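Long-range contacts in chitinase (Pyrococcus furiosus, PDB 2CWR), which breaks down chitin as a glycoside hydrolase, the part deposited here being its chitin-binding domain, which probably holds the enzyme on its insoluble substrate: residues 12-17 with 92-97; 40-45 with 61-66. All blocks are in the same frame, centred on the assembly; numbering follows the deposited sequence.

In the fold
The domain is a sandwich of two antiparallel sheets, and the two contacts describe different joins in it. Contact 1 (12-17 with 92-97) packs one sheet on the other. Contact 2 (40-45 with 61-66) pairs two adjacent strands within one sheet. Their centres lie about 11 Å apart. Strand 38-43 runs beside strand 91-98, so the contacts share a sheet. Glu-92 OE1 forms a salt bridge of 2.7 Å to Lys-42 NZ, and Lys-40 N lies 2.8 Å from Thr-95 O, a probable hydrogen bond. Along the chain, contact 2 is nested inside the loop closed by contact 1. Together they tie strands 10-18 and 63-68 to the neighbouring strands 91-98 and 38-43.

Contact 1. Residues 12-17 with 92-97; sequences LEVKVN and EEITLE
Leu-12 and Val-14 meet Ile-94 and Leu-96 through aliphatic carbons, with no aromatic ring between them. The carboxylate of Glu-93 lies apart from this join and takes no part in it. Its OE2 takes a hydrogen bond from Thr-95 OG1, 2.7 Å from Glu-93 OE2, which comes from above the carboxylate plane, 38° out of it. This bond lies within segment 92-97. The CB of Thr-95 points away from segment 12-17, while those of Ile-94 and Leu-96 point toward it.

The join itself is apolar. Leu-12 uses one methyl, CD1, for two neighbours. Leu-12 CD1 touches Ile-94 CG2 at 3.8 Å and Leu-96 CB at 3.9 Å. The side chains of Leu-12 and Ile-94 cross at about a right angle. Val-14 and Ile-94 instead reach toward each other tip to tip, with Val-14 CG1 at 4.2 Å from Ile-94 CD1. Ile-94 can serve both partners because its branches part at CB. CG1 stands anti to the carbonyl carbon (chi1 -62°) and carries CD1 to Val-14, while CG2 turns to Leu-12.

Neighbouring strands add to this layer. Val-39 is touched by Leu-12, Ile-94 and Leu-96, and Tyr-25 by Ile-94. Strand 91-98 has a classic beta bulge here, Glu-92 and Glu-93 together sitting opposite the single residue Lys-42.

The two strand segments run roughly antiparallel, at 147°, with axes 8.1 Å apart at closest approach. This is face-to-face packing of two sheets through branched side chains, as in the beta-sandwich fold of many carbohydrate-binding domains.

Contact 2. Residues 40-45 with 61-66; sequences KVKLAP and NGYVIF
Val-41, Leu-43, Val-64 and Phe-66 form the apolar centre of this strand pair. Leu-43 CD1 presses on Val-64 CG2 at 3.4 Å, tighter than usual carbon packing. Val-41 CG2 lies at the edge of the Phe-66 ring, near its plane, 4.0 Å from Phe-66 CD2. Val-64 CG1 rests over one face of the ring, toward its rim.

The backbones join next. Val-41 and Val-64 are an antiparallel hydrogen-bonded pair. Val-41 N gives a nearly straight bond to Val-64 O (2.7 Å), and Val-64 N returns one to Val-41 O (2.8 Å). Leu-43 N bonds to Gly-62 O at 3.0 Å, one residue ahead of strand 63-68. With phi at 65°, Gly-62 takes a backbone shape that residues with a side chain adopt less readily.

On the other face, the Lys-42 chain passes at a slant across the Tyr-63 side chain. Its CG is anti to the backbone N (chi1 -173°), which lays the chain by the ring. Lys-42 CB is 3.5 Å from Tyr-63 CE1, and CD comes near OH. A bend at chi4 then turns Lys-42 NZ to a water oxygen 2.7 Å away, which accepts the bond and is also in reach of Leu-43 O and Gly-62 O. Lys-42 NZ also forms a salt bridge with Glu-92 OE1. Cutting Lys-42 back to an alanine is likely to leave the Glu-92 carboxylate without its charged mate and Tyr-63 OH without the carbons that run past it.

Strand 38-43 thus lies between strands 63-68 and 91-98, and strand 55-60 flanks the far side of 63-68. From the opposing sheet, Phe-79 and Phe-81 meet the Phe-66 ring, Phe-81 stacked on it, and Val-83 touches Leu-43.

Contact 1. Residues 12-17 with 92-97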
loop_
_atom_site.group_PDB
_atom_site.type_symbol
_atom_site.label_atom_id
_atom_site.label_comp_id
_atom_site.label_asym_id
_atom_site.label_seq_id
_atom_site.Cartn_x
_atom_site.Cartn_y
_atom_site.Cartn_z
ATOM N N LEU A 12 -6.884 7.101 -3.386
ATOM C CA LEU A 12 -6.201 5.825 -3.462
ATOM C C LEU A 12 -7.196 4.773 -3.896
ATOM O O LEU A 12 -8.339 4.776 -3.455
ATOM C CB LEU A 12 -5.618 5.423 -2.098
ATOM C CG LEU A 12 -4.942 4.039 -2.021
ATOM C CD1 LEU A 12 -3.921 4.031 -0.893
ATOM C CD2 LEU A 12 -5.988 2.937 -1.807
ATOM N N GLU A 13 -6.771 3.891 -4.791
ATOM C CA GLU A 13 -7.629 2.795 -5.197
ATOM C C GLU A 13 -6.781 1.540 -5.156
ATOM O O GLU A 13 -5.573 1.580 -5.392
ATOM C CB GLU A 13 -8.226 3.010 -6.594
ATOM C CG GLU A 13 -7.239 3.302 -7.699
ATOM C CD GLU A 13 -7.938 3.513 -9.033
ATOM O OE1 GLU A 13 -8.437 2.523 -9.613
ATOM O OE2 GLU A 13 -7.998 4.674 -9.490
ATOM N N VAL A 14 -7.407 0.427 -4.814
ATOM C CA VAL A 14 -6.681 -0.822 -4.749
ATOM C C VAL A 14 -7.552 -1.965 -5.226
ATOM O O VAL A 14 -8.737 -2.050 -4.889
ATOM C CB VAL A 14 -6.181 -1.104 -3.310
ATOM C CG1 VAL A 14 -7.348 -1.111 -2.333
ATOM C CG2 VAL A 14 -5.438 -2.437 -3.273
ATOM N N LYS A 15 -6.956 -2.823 -6.046
ATOM C CA LYS A 15 -7.632 -3.996 -6.586
ATOM C C LYS A 15 -7.113 -5.172 -5.764
ATOM O O LYS A 15 -5.900 -5.356 -5.638
ATOM C CB LYS A 15 -7.256 -4.191 -8.055
ATOM C CG LYS A 15 -8.013 -5.310 -8.753
ATOM C CD LYS A 15 -9.392 -4.852 -9.197
ATOM C CE LYS A 15 -9.311 -3.973 -10.440
ATOM N NZ LYS A 15 -8.400 -2.803 -10.271
ATOM N N VAL A 16 -8.025 -5.966 -5.215
ATOM C CA VAL A 16 -7.640 -7.101 -4.383
ATOM C C VAL A 16 -8.037 -8.450 -4.974
ATOM O O VAL A 16 -9.147 -8.621 -5.479
ATOM C CB VAL A 16 -8.277 -6.989 -2.983
ATOM C CG1 VAL A 16 -7.746 -8.093 -2.077
ATOM C CG2 VAL A 16 -7.993 -5.617 -2.393
ATOM N N ASN A 17 -7.115 -9.402 -4.905
ATOM C CA ASN A 17 -7.346 -10.751 -5.397
ATOM C C ASN A 17 -6.881 -11.706 -4.306
ATOM O O ASN A 17 -5.684 -11.949 -4.146
ATOM C CB ASN A 17 -6.561 -10.993 -6.689
ATOM C CG ASN A 17 -6.577 -12.447 -7.117
ATOM O OD1 ASN A 17 -7.621 -13.101 -7.105
ATOM N ND2 ASN A 17 -5.416 -12.959 -7.509
ATOM N N GLU A 92 -6.364 -4.885 6.940
ATOM C CA GLU A 92 -7.459 -4.199 7.618
ATOM C C GLU A 92 -7.604 -2.759 7.156
ATOM O O GLU A 92 -8.704 -2.202 7.162
ATOM C CB GLU A 92 -7.239 -4.220 9.132
ATOM C CG GLU A 92 -6.931 -5.598 9.686
ATOM C CD GLU A 92 -6.893 -5.619 11.197
ATOM O OE1 GLU A 92 -6.724 -4.537 11.801
ATOM O OE2 GLU A 92 -7.021 -6.718 11.777
ATOM N N GLU A 93 -6.492 -2.156 6.755
ATOM C CA GLU A 93 -6.524 -0.773 6.311
ATOM C C GLU A 93 -5.373 -0.426 5.377
ATOM O O GLU A 93 -4.252 -0.899 5.551
ATOM C CB GLU A 93 -6.488 0.158 7.526
ATOM C CG GLU A 93 -6.568 1.635 7.183
ATOM C CD GLU A 93 -6.486 2.526 8.410
ATOM O OE1 GLU A 93 -7.342 2.380 9.310
ATOM O OE2 GLU A 93 -5.568 3.373 8.473
ATOM N N ILE A 94 -5.672 0.398 4.379
ATOM C CA ILE A 94 -4.673 0.864 3.422
ATOM C C ILE A 94 -4.938 2.354 3.322
ATOM O O ILE A 94 -5.972 2.780 2.794
ATOM C CB ILE A 94 -4.841 0.201 2.045
ATOM C CG1 ILE A 94 -4.655 -1.316 2.178
ATOM C CG2 ILE A 94 -3.812 0.774 1.076
ATOM C CD1 ILE A 94 -4.880 -2.088 0.880
ATOM N N THR A 95 -4.004 3.148 3.834
ATOM C CA THR A 95 -4.185 4.593 3.874
ATOM C C THR A 95 -3.069 5.413 3.248
ATOM O O THR A 95 -1.892 5.192 3.524
ATOM C CB THR A 95 -4.352 5.044 5.329
ATOM O OG1 THR A 95 -5.393 4.274 5.945
ATOM C CG2 THR A 95 -4.701 6.520 5.395
ATOM N N LEU A 96 -3.457 6.377 2.421
ATOM C CA LEU A 96 -2.508 7.254 1.749
ATOM C C LEU A 96 -2.236 8.516 2.565
ATOM O O LEU A 96 -3.165 9.175 3.037
ATOM C CB LEU A 96 -3.051 7.651 0.373
ATOM C CG LEU A 96 -2.313 8.768 -0.375
ATOM C CD1 LEU A 96 -0.887 8.341 -0.683
ATOM C CD2 LEU A 96 -3.063 9.089 -1.662
ATOM N N GLU A 97 -0.956 8.838 2.729
ATOM C CA GLU A 97 -0.540 10.031 3.458
ATOM C C GLU A 97 0.455 10.813 2.611
ATOM O O GLU A 97 1.256 10.235 1.871
ATOM C CB GLU A 97 0.126 9.670 4.792
ATOM C CG GLU A 97 -0.803 9.055 5.829
ATOM C CD GLU A 97 -0.127 8.845 7.180
ATOM O OE1 GLU A 97 -0.786 8.312 8.098
ATOM O OE2 GLU A 97 1.057 9.212 7.330
#

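Contact 2. Residues 40-45 with 61-66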
loop_
_atom_site.group_PDB
_atom_site.type_symbol
_atom_site.label_atom_id
_atom_site.label_comp_id
_atom_site.label_asym_id
_atom_site.label_seq_id
_atom_site.Cartn_x
_atom_site.Cartn_y
_atom_site.Cartn_z
ATOM N N LYS A 40 0.282 3.607 4.261
ATOM C CA LYS A 40 0.374 2.778 5.455
ATOM C C LYS A 40 -0.623 1.640 5.376
ATOM O O LYS A 40 -1.798 1.845 5.078
ATOM C CB LYS A 40 0.113 3.621 6.708
ATOM C CG LYS A 40 1.148 4.717 6.924
ATOM C CD LYS A 40 0.935 5.442 8.243
ATOM C CE LYS A 40 2.079 6.409 8.520
ATOM N NZ LYS A 40 1.929 7.087 9.838
ATOM N N VAL A 41 -0.146 0.436 5.654
ATOM C CA VAL A 41 -0.985 -0.746 5.593
ATOM C C VAL A 41 -1.036 -1.462 6.933
ATOM O O VAL A 41 -0.003 -1.838 7.478
ATOM C CB VAL A 41 -0.459 -1.735 4.528
ATOM C CG1 VAL A 41 -1.266 -3.023 4.563
ATOM C CG2 VAL A 41 -0.535 -1.100 3.140
ATOM N N LYS A 42 -2.241 -1.634 7.469
ATOM C CA LYS A 42 -2.400 -2.343 8.732
ATOM C C LYS A 42 -2.767 -3.768 8.361
ATOM O O LYS A 42 -3.816 -4.012 7.761
ATOM C CB LYS A 42 -3.504 -1.716 9.588
ATOM C CG LYS A 42 -3.603 -2.319 10.989
ATOM C CD LYS A 42 -4.715 -1.686 11.804
ATOM C CE LYS A 42 -4.666 -2.143 13.260
ATOM N NZ LYS A 42 -4.722 -3.627 13.396
ATOM N N LEU A 43 -1.888 -4.702 8.704
ATOM C CA LEU A 43 -2.086 -6.109 8.388
ATOM C C LEU A 43 -3.030 -6.802 9.361
ATOM O O LEU A 43 -3.137 -6.414 10.524
ATOM C CB LEU A 43 -0.738 -6.830 8.399
ATOM C CG LEU A 43 0.315 -6.298 7.423
ATOM C CD1 LEU A 43 1.677 -6.886 7.757
ATOM C CD2 LEU A 43 -0.101 -6.640 6.004
ATOM N N ALA A 44 -3.719 -7.826 8.874
ATOM C CA ALA A 44 -4.623 -8.591 9.720
ATOM C C ALA A 44 -3.746 -9.459 10.616
ATOM O O ALA A 44 -2.561 -9.650 10.338
ATOM C CB ALA A 44 -5.528 -9.468 8.872
ATOM N N PRO A 45 -4.315 -9.998 11.704
ATOM C CA PRO A 45 -3.540 -10.845 12.614
ATOM C C PRO A 45 -2.843 -11.991 11.884
ATOM O O PRO A 45 -3.454 -12.672 11.057
ATOM C CB PRO A 45 -4.598 -11.348 13.595
ATOM C CG PRO A 45 -5.566 -10.218 13.648
ATOM C CD PRO A 45 -5.698 -9.842 12.188
ATOM N N ASN A 61 5.545 -4.085 13.818
ATOM C CA ASN A 61 4.492 -4.879 14.448
ATOM C C ASN A 61 3.120 -4.657 13.811
ATOM O O ASN A 61 2.437 -3.679 14.111
ATOM C CB ASN A 61 4.412 -4.559 15.946
ATOM C CG ASN A 61 5.669 -4.953 16.699
ATOM O OD1 ASN A 61 5.745 -4.804 17.920
ATOM N ND2 ASN A 61 6.663 -5.456 15.975
ATOM N N GLY A 62 2.728 -5.570 12.926
ATOM C CA GLY A 62 1.433 -5.476 12.272
ATOM C C GLY A 62 1.213 -4.290 11.346
ATOM O O GLY A 62 0.097 -4.071 10.876
ATOM N N TYR A 63 2.263 -3.524 11.076
ATOM C CA TYR A 63 2.144 -2.368 10.195
ATOM C C TYR A 63 3.182 -2.407 9.084
ATOM O O TYR A 63 4.291 -2.902 9.276
ATOM C CB TYR A 63 2.303 -1.068 10.987
ATOM C CG TYR A 63 1.018 -0.544 11.590
ATOM C CD1 TYR A 63 -0.038 -0.126 10.777
ATOM C CD2 TYR A 63 0.857 -0.455 12.974
ATOM C CE1 TYR A 63 -1.222 0.370 11.327
ATOM C CE2 TYR A 63 -0.322 0.039 13.533
ATOM C CZ TYR A 63 -1.356 0.449 12.705
ATOM O OH TYR A 63 -2.520 0.940 13.253
ATOM N N VAL A 64 2.809 -1.890 7.920
ATOM C CA VAL A 64 3.716 -1.845 6.784
ATOM C C VAL A 64 3.591 -0.465 6.158
ATOM O O VAL A 64 2.489 0.066 6.024
ATOM C CB VAL A 64 3.357 -2.906 5.721
ATOM C CG1 VAL A 64 4.363 -2.861 4.579
ATOM C CG2 VAL A 64 3.329 -4.282 6.353
ATOM N N ILE A 65 4.723 0.117 5.785
ATOM C CA ILE A 65 4.728 1.436 5.171
ATOM C C ILE A 65 5.399 1.333 3.815
ATOM O O ILE A 65 6.546 0.904 3.713
ATOM C CB ILE A 65 5.508 2.459 6.030
ATOM C CG1 ILE A 65 4.874 2.565 7.418
ATOM C CG2 ILE A 65 5.520 3.819 5.341
ATOM C CD1 ILE A 65 5.622 3.485 8.352
ATOM N N PHE A 66 4.674 1.719 2.771
ATOM C CA PHE A 66 5.218 1.688 1.424
ATOM C C PHE A 66 5.519 3.107 0.964
ATOM O O PHE A 66 4.732 4.025 1.191
ATOM C CB PHE A 66 4.226 1.033 0.458
ATOM C CG PHE A 66 4.122 -0.455 0.613
ATOM C CD1 PHE A 66 5.169 -1.281 0.213
ATOM C CD2 PHE A 66 2.978 -1.034 1.160
ATOM C CE1 PHE A 66 5.081 -2.665 0.355
ATOM C CE2 PHE A 66 2.878 -2.419 1.307
ATOM C CZ PHE A 66 3.930 -3.235 0.904
HETATM O O HOH W 1 -2.360 -4.757 12.703
#